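Local coordinates for protein B-agarase (Agarivorans gilvus, PDB 5Z6P) that probably hydrolyses beta-galactosidic linkages in agarose, acting as a beta-agarase of glycoside hydrolase family 50, at residues G516-H521 with L577-A582; N557-T562 with V584-L589. All blocks are in the same frame, centred on the assembly; numbering follows the deposited sequence.

Interaction 1. Residues G516-H521 with L577-A582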
loop_
_atom_site.group_PDB
_atom_site.type_symbol
_atom_site.label_atom_id
_atom_site.label_comp_id
_atom_site.label_asym_id
_atom_site.label_seq_id
_atom_site.Cartn_x
_atom_site.Cartn_y
_atom_site.Cartn_z
ATOM N N GLY A 516 15.631 -2.289 -10.600
ATOM C CA GLY A 516 15.265 -2.998 -11.821
ATOM C C GLY A 516 15.740 -2.341 -13.107
ATOM O O GLY A 516 15.716 -2.932 -14.180
ATOM N N SER A 517 16.146 -1.090 -12.993
ATOM C CA SER A 517 16.690 -0.349 -14.111
ATOM C C SER A 517 17.630 0.708 -13.551
ATOM O O SER A 517 17.369 1.234 -12.473
ATOM C CB SER A 517 15.572 0.318 -14.925
ATOM O OG SER A 517 15.172 1.546 -14.330
ATOM N N ILE A 518 18.683 1.047 -14.287
ATOM C CA ILE A 518 19.656 2.035 -13.816
ATOM C C ILE A 518 19.021 3.390 -13.560
ATOM O O ILE A 518 19.229 3.993 -12.505
ATOM C CB ILE A 518 20.803 2.244 -14.819
ATOM C CG1 ILE A 518 21.505 0.925 -15.109
ATOM C CG2 ILE A 518 21.797 3.295 -14.290
ATOM C CD1 ILE A 518 22.173 0.353 -13.919
ATOM N N ASP A 519 18.241 3.861 -14.534
ATOM C CA ASP A 519 17.666 5.194 -14.463
ATOM C C ASP A 519 16.659 5.306 -13.331
ATOM O O ASP A 519 16.503 6.366 -12.743
ATOM C CB ASP A 519 17.003 5.580 -15.793
ATOM C CG ASP A 519 18.010 6.045 -16.833
ATOM O OD1 ASP A 519 18.337 7.253 -16.859
ATOM O OD2 ASP A 519 18.477 5.206 -17.630
ATOM N N GLY A 520 15.963 4.215 -13.040
ATOM C CA GLY A 520 15.023 4.207 -11.935
ATOM C C GLY A 520 15.745 4.129 -10.600
ATOM O O GLY A 520 15.550 4.949 -9.723
ATOM N N HIS A 521 16.598 3.127 -10.476
ATOM C CA HIS A 521 17.342 2.858 -9.256
ATOM C C HIS A 521 18.145 4.089 -8.796
ATOM O O HIS A 521 18.012 4.534 -7.655
ATOM C CB HIS A 521 18.259 1.648 -9.499
ATOM C CG HIS A 521 18.970 1.144 -8.280
ATOM N ND1 HIS A 521 19.440 -0.147 -8.188
ATOM C CD2 HIS A 521 19.329 1.759 -7.127
ATOM C CE1 HIS A 521 20.044 -0.313 -7.024
ATOM N NE2 HIS A 521 19.989 0.830 -6.363
ATOM N N LEU A 577 24.698 11.017 -19.603
ATOM C CA LEU A 577 25.687 10.057 -19.139
ATOM C C LEU A 577 25.336 8.684 -19.689
ATOM O O LEU A 577 24.164 8.341 -19.810
ATOM C CB LEU A 577 25.746 10.030 -17.607
ATOM C CG LEU A 577 26.142 11.332 -16.897
ATOM C CD1 LEU A 577 26.044 11.171 -15.389
ATOM C CD2 LEU A 577 27.537 11.801 -17.299
ATOM N N THR A 578 26.347 7.902 -20.035
ATOM C CA THR A 578 26.101 6.620 -20.678
ATOM C C THR A 578 25.796 5.523 -19.659
ATOM O O THR A 578 25.327 4.454 -20.026
ATOM C CB THR A 578 27.294 6.198 -21.553
ATOM O OG1 THR A 578 28.405 5.831 -20.722
ATOM C CG2 THR A 578 27.699 7.346 -22.468
ATOM N N HIS A 579 26.067 5.802 -18.386
ATOM C CA HIS A 579 25.820 4.856 -17.305
ATOM C C HIS A 579 26.659 3.576 -17.442
ATOM O O HIS A 579 26.110 2.486 -17.393
ATOM C CB HIS A 579 24.331 4.475 -17.236
ATOM C CG HIS A 579 23.388 5.637 -17.187
ATOM N ND1 HIS A 579 23.753 6.884 -16.711
ATOM C CD2 HIS A 579 22.094 5.752 -17.558
ATOM C CE1 HIS A 579 22.727 7.705 -16.795
ATOM N NE2 HIS A 579 21.702 7.041 -17.304
ATOM N N ASN A 580 27.980 3.687 -17.588
ATOM C CA ASN A 580 28.803 2.480 -17.644
ATOM C C ASN A 580 28.945 1.896 -16.249
ATOM O O ASN A 580 28.363 2.417 -15.306
ATOM C CB ASN A 580 30.179 2.754 -18.293
ATOM C CG ASN A 580 30.969 3.874 -17.608
ATOM O OD1 ASN A 580 30.832 4.123 -16.419
ATOM N ND2 ASN A 580 31.801 4.546 -18.376
ATOM N N SER A 581 29.702 0.818 -16.101
ATOM C CA SER A 581 29.741 0.148 -14.802
ATOM C C SER A 581 30.445 0.996 -13.744
ATOM O O SER A 581 30.101 0.926 -12.567
ATOM C CB SER A 581 30.406 -1.224 -14.909
ATOM O OG SER A 581 31.672 -1.130 -15.510
ATOM N N ALA A 582 31.412 1.807 -14.162
ATOM C CA ALA A 582 32.108 2.684 -13.221
ATOM C C ALA A 582 31.197 3.809 -12.727
ATOM O O ALA A 582 31.161 4.112 -11.545
ATOM C CB ALA A 582 33.351 3.257 -13.849
#
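His-579 reaches across to Ile-518 and Asp-519, joining the loop in front of helix 581-609 to the first turn of the short, N-capped helix 518-521. Both pieces belong to the helical excursion that separates strand 501-506 from strand 614-615, in a protein whose family is built on a TIM-barrel fold. His-579 CB lies 4.1 Å from Ile-518 CG2. The next atom, His-579 CG, is the same 4.1 Å from Ile-518 CG2; it sits opposite the carbonyl carbon (chi1 -52°), a setting that sends the ring toward helix 518-521. The methyl approaches the ring obliquely, and the two side chains run past each other in opposite directions. Farther out, His-579 CD2 comes 3.7 Å from Asp-519 OD2. At the tip, His-579 NE2 gives Asp-519 OD1 a weak hydrogen bond of 3.4 Å, bent to 144°. Asp-519 OD1 stands at the ring edge, while the carboxylate plane is turned 65° from the imidazole. The stronger polar partner is on the other nitrogen: ND1 is hydrogen-bonded to Tyr-587 of helix 581-609, which makes the aspartate a secondary partner. The contact lies at the protein surface, with Asp-519 exposed. Asp-519 and Ile-518 are presented by a helix start in which Ser-517 is the N-cap, Ser-517 OG accepting from Gly-520 N at 3.1 Å. The imidazole also has a backbone neighbour from its own loop: the carbonyl oxygen of Leu-577 sits above one face of the ring, offset toward the rim.

Interaction 2. Residues N557-T562 with V584-L589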
loop_
_atom_site.group_PDB
_atom_site.type_symbol
_atom_site.label_atom_id
_atom_site.label_comp_id
_atom_site.label_asym_id
_atom_site.label_seq_id
_atom_site.Cartn_x
_atom_site.Cartn_y
_atom_site.Cartn_z
ATOM N N ASN A 557 37.262 11.528 -15.981
ATOM C CA ASN A 557 37.020 11.425 -17.416
ATOM C C ASN A 557 37.395 10.054 -17.959
ATOM O O ASN A 557 36.664 9.488 -18.755
ATOM C CB ASN A 557 37.773 12.515 -18.172
ATOM C CG ASN A 557 37.057 13.869 -18.119
ATOM O OD1 ASN A 557 35.855 13.940 -17.886
ATOM N ND2 ASN A 557 37.799 14.937 -18.331
ATOM N N GLN A 558 38.529 9.527 -17.504
ATOM C CA GLN A 558 38.990 8.184 -17.849
ATOM C C GLN A 558 37.950 7.125 -17.469
ATOM O O GLN A 558 37.605 6.256 -18.259
ATOM C CB GLN A 558 40.317 7.890 -17.138
ATOM C CG GLN A 558 41.166 6.778 -17.746
ATOM C CD GLN A 558 41.068 6.711 -19.263
ATOM O OE1 GLN A 558 40.520 5.757 -19.825
ATOM N NE2 GLN A 558 41.605 7.728 -19.935
ATOM N N SER A 559 37.451 7.230 -16.245
ATOM C CA SER A 559 36.482 6.282 -15.708
ATOM C C SER A 559 35.091 6.442 -16.322
ATOM O O SER A 559 34.460 5.456 -16.678
ATOM C CB SER A 559 36.424 6.432 -14.190
ATOM O OG SER A 559 35.272 5.827 -13.649
ATOM N N TRP A 560 34.632 7.684 -16.454
ATOM C CA TRP A 560 33.300 7.964 -16.975
ATOM C C TRP A 560 33.236 7.988 -18.503
ATOM O O TRP A 560 32.154 7.987 -19.065
ATOM C CB TRP A 560 32.785 9.308 -16.454
ATOM C CG TRP A 560 32.320 9.283 -15.060
ATOM C CD1 TRP A 560 32.632 8.363 -14.110
ATOM C CD2 TRP A 560 31.435 10.218 -14.445
ATOM N NE1 TRP A 560 32.013 8.670 -12.940
ATOM C CE2 TRP A 560 31.269 9.801 -13.114
ATOM C CE3 TRP A 560 30.784 11.369 -14.888
ATOM C CZ2 TRP A 560 30.465 10.497 -12.221
ATOM C CZ3 TRP A 560 29.982 12.054 -14.004
ATOM C CH2 TRP A 560 29.835 11.621 -12.677
ATOM N N GLN A 561 34.400 8.019 -19.150
ATOM C CA GLN A 561 34.509 8.213 -20.596
ATOM C C GLN A 561 33.833 9.518 -20.996
ATOM O O GLN A 561 33.023 9.553 -21.912
ATOM C CB GLN A 561 33.918 7.024 -21.360
ATOM C CG GLN A 561 34.678 5.701 -21.175
ATOM C CD GLN A 561 36.099 5.725 -21.740
ATOM O OE1 GLN A 561 36.483 6.651 -22.454
ATOM N NE2 GLN A 561 36.886 4.706 -21.411
ATOM N N THR A 562 34.163 10.581 -20.264
ATOM C CA THR A 562 33.646 11.920 -20.509
ATOM C C THR A 562 34.788 12.871 -20.866
ATOM O O THR A 562 35.941 12.494 -20.782
ATOM C CB THR A 562 32.896 12.474 -19.281
ATOM O OG1 THR A 562 33.749 12.399 -18.128
ATOM C CG2 THR A 562 31.597 11.684 -19.031
ATOM N N VAL A 584 28.014 3.671 -12.481
ATOM C CA VAL A 584 26.969 3.109 -11.620
ATOM C C VAL A 584 27.505 2.870 -10.207
ATOM O O VAL A 584 26.818 3.141 -9.235
ATOM C CB VAL A 584 26.384 1.807 -12.209
ATOM C CG1 VAL A 584 25.500 1.093 -11.202
ATOM C CG2 VAL A 584 25.578 2.129 -13.480
ATOM N N GLU A 585 28.743 2.395 -10.088
ATOM C CA GLU A 585 29.399 2.363 -8.778
ATOM C C GLU A 585 29.363 3.746 -8.115
ATOM O O GLU A 585 29.049 3.864 -6.944
ATOM C CB GLU A 585 30.849 1.880 -8.896
ATOM C CG GLU A 585 31.010 0.368 -9.043
ATOM C CD GLU A 585 32.344 -0.020 -9.686
ATOM O OE1 GLU A 585 32.486 -1.183 -10.113
ATOM O OE2 GLU A 585 33.247 0.838 -9.778
ATOM N N ASP A 586 29.664 4.785 -8.887
ATOM C CA ASP A 586 29.620 6.159 -8.384
ATOM C C ASP A 586 28.185 6.606 -8.041
ATOM O O ASP A 586 27.976 7.239 -7.026
ATOM C CB ASP A 586 30.268 7.120 -9.398
ATOM C CG ASP A 586 31.791 6.958 -9.465
ATOM O OD1 ASP A 586 32.369 6.544 -8.454
ATOM O OD2 ASP A 586 32.399 7.231 -10.515
ATOM N N TYR A 587 27.203 6.268 -8.874
ATOM C CA TYR A 587 25.810 6.592 -8.546
ATOM C C TYR A 587 25.437 6.006 -7.186
ATOM O O TYR A 587 24.770 6.654 -6.386
ATOM C CB TYR A 587 24.821 6.078 -9.613
ATOM C CG TYR A 587 25.046 6.590 -11.023
ATOM C CD1 TYR A 587 25.729 7.774 -11.262
ATOM C CD2 TYR A 587 24.558 5.879 -12.116
ATOM C CE1 TYR A 587 25.936 8.234 -12.566
ATOM C CE2 TYR A 587 24.755 6.312 -13.392
ATOM C CZ TYR A 587 25.442 7.485 -13.621
ATOM O OH TYR A 587 25.630 7.885 -14.908
ATOM N N ALA A 588 25.878 4.777 -6.931
ATOM C CA ALA A 588 25.633 4.120 -5.648
ATOM C C ALA A 588 26.231 4.899 -4.466
ATOM O O ALA A 588 25.565 5.109 -3.461
ATOM C CB ALA A 588 26.181 2.709 -5.672
ATOM N N LEU A 589 27.489 5.305 -4.590
ATOM C CA LEU A 589 28.125 6.124 -3.560
ATOM C C LEU A 589 27.324 7.410 -3.303
ATOM O O LEU A 589 27.094 7.796 -2.172
ATOM C CB LEU A 589 29.553 6.495 -3.967
ATOM C CG LEU A 589 30.601 5.389 -4.115
ATOM C CD1 LEU A 589 31.900 5.975 -4.654
ATOM C CD2 LEU A 589 30.836 4.677 -2.785
#
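Trp-560 and Asp-586 meet through a single strong hydrogen bond, a side-chain cross-link between the last turn of helix 553-560 and the second turn of helix 581-609. Both helices belong to the helical insertion between strands 501-506 and 614-615 of what is probably a TIM-barrel domain. The indole Trp-560 NE1 donates to Asp-586 OD2 over 2.8 Å, and the N-H points almost straight at the oxygen, at 175°. OD2 lies essentially in the indole plane and accepts the N-H through its anti lone pair, the one facing away from OD1. The carboxylate itself is twisted 46° out of the ring plane.

Helix 537-550 supplies the other direct partners of this carboxylate. Tyr-550 OH, the stronger polar partner of Asp-586, is also hydrogen-bonded to OD2, while Lys-549 forms a salt bridge with OD1, so both oxygens of a buried carboxylate are engaged and its rotation is restrained. The nearby lysine charge would be expected to favour the ionised acid.

In the surroundings, Tyr-550 OH further pairs with Ser-559 OG, which stays 4.5 Å from Asp-586 OD2; the tyrosine hydroxyl thus connects the serine to the aspartate. Leu-546 packs against both Trp-560 and Asp-586, and Leu-529 of helix 523-530 adds to the apolar surroundings of the indole.

Outermost is the turn that ends the tryptophan's helix. Gln-561 takes a positive phi of 57°, and the chain then folds back so that Thr-562 N binds Asn-557 O at 3.1 Å. The side chains close the same turn: Thr-562 OG1 donates to Asn-557 OD1 over a short 2.6 Å.

Interactions 1 and 2 have centres about 10 Å apart and meet at helix 581-609: interaction 1 is made by the loop just before this helix, interaction 2 by a turn within it. Their segments alternate along the chain. The direct join is His-579 ND1 to Tyr-587 OH, a probable hydrogen bond of 2.8 Å between rings set at about 80°. A second probable bond runs from Asn-580 ND2 to Ser-559 O at 3.3 Å, tying the N-cap residue of helix 581-609 to the end of helix 553-560. Both contacts lie far out, about 27 and 35 Å from the chain centre (centre to centre), and they join helices of the peripheral excursion.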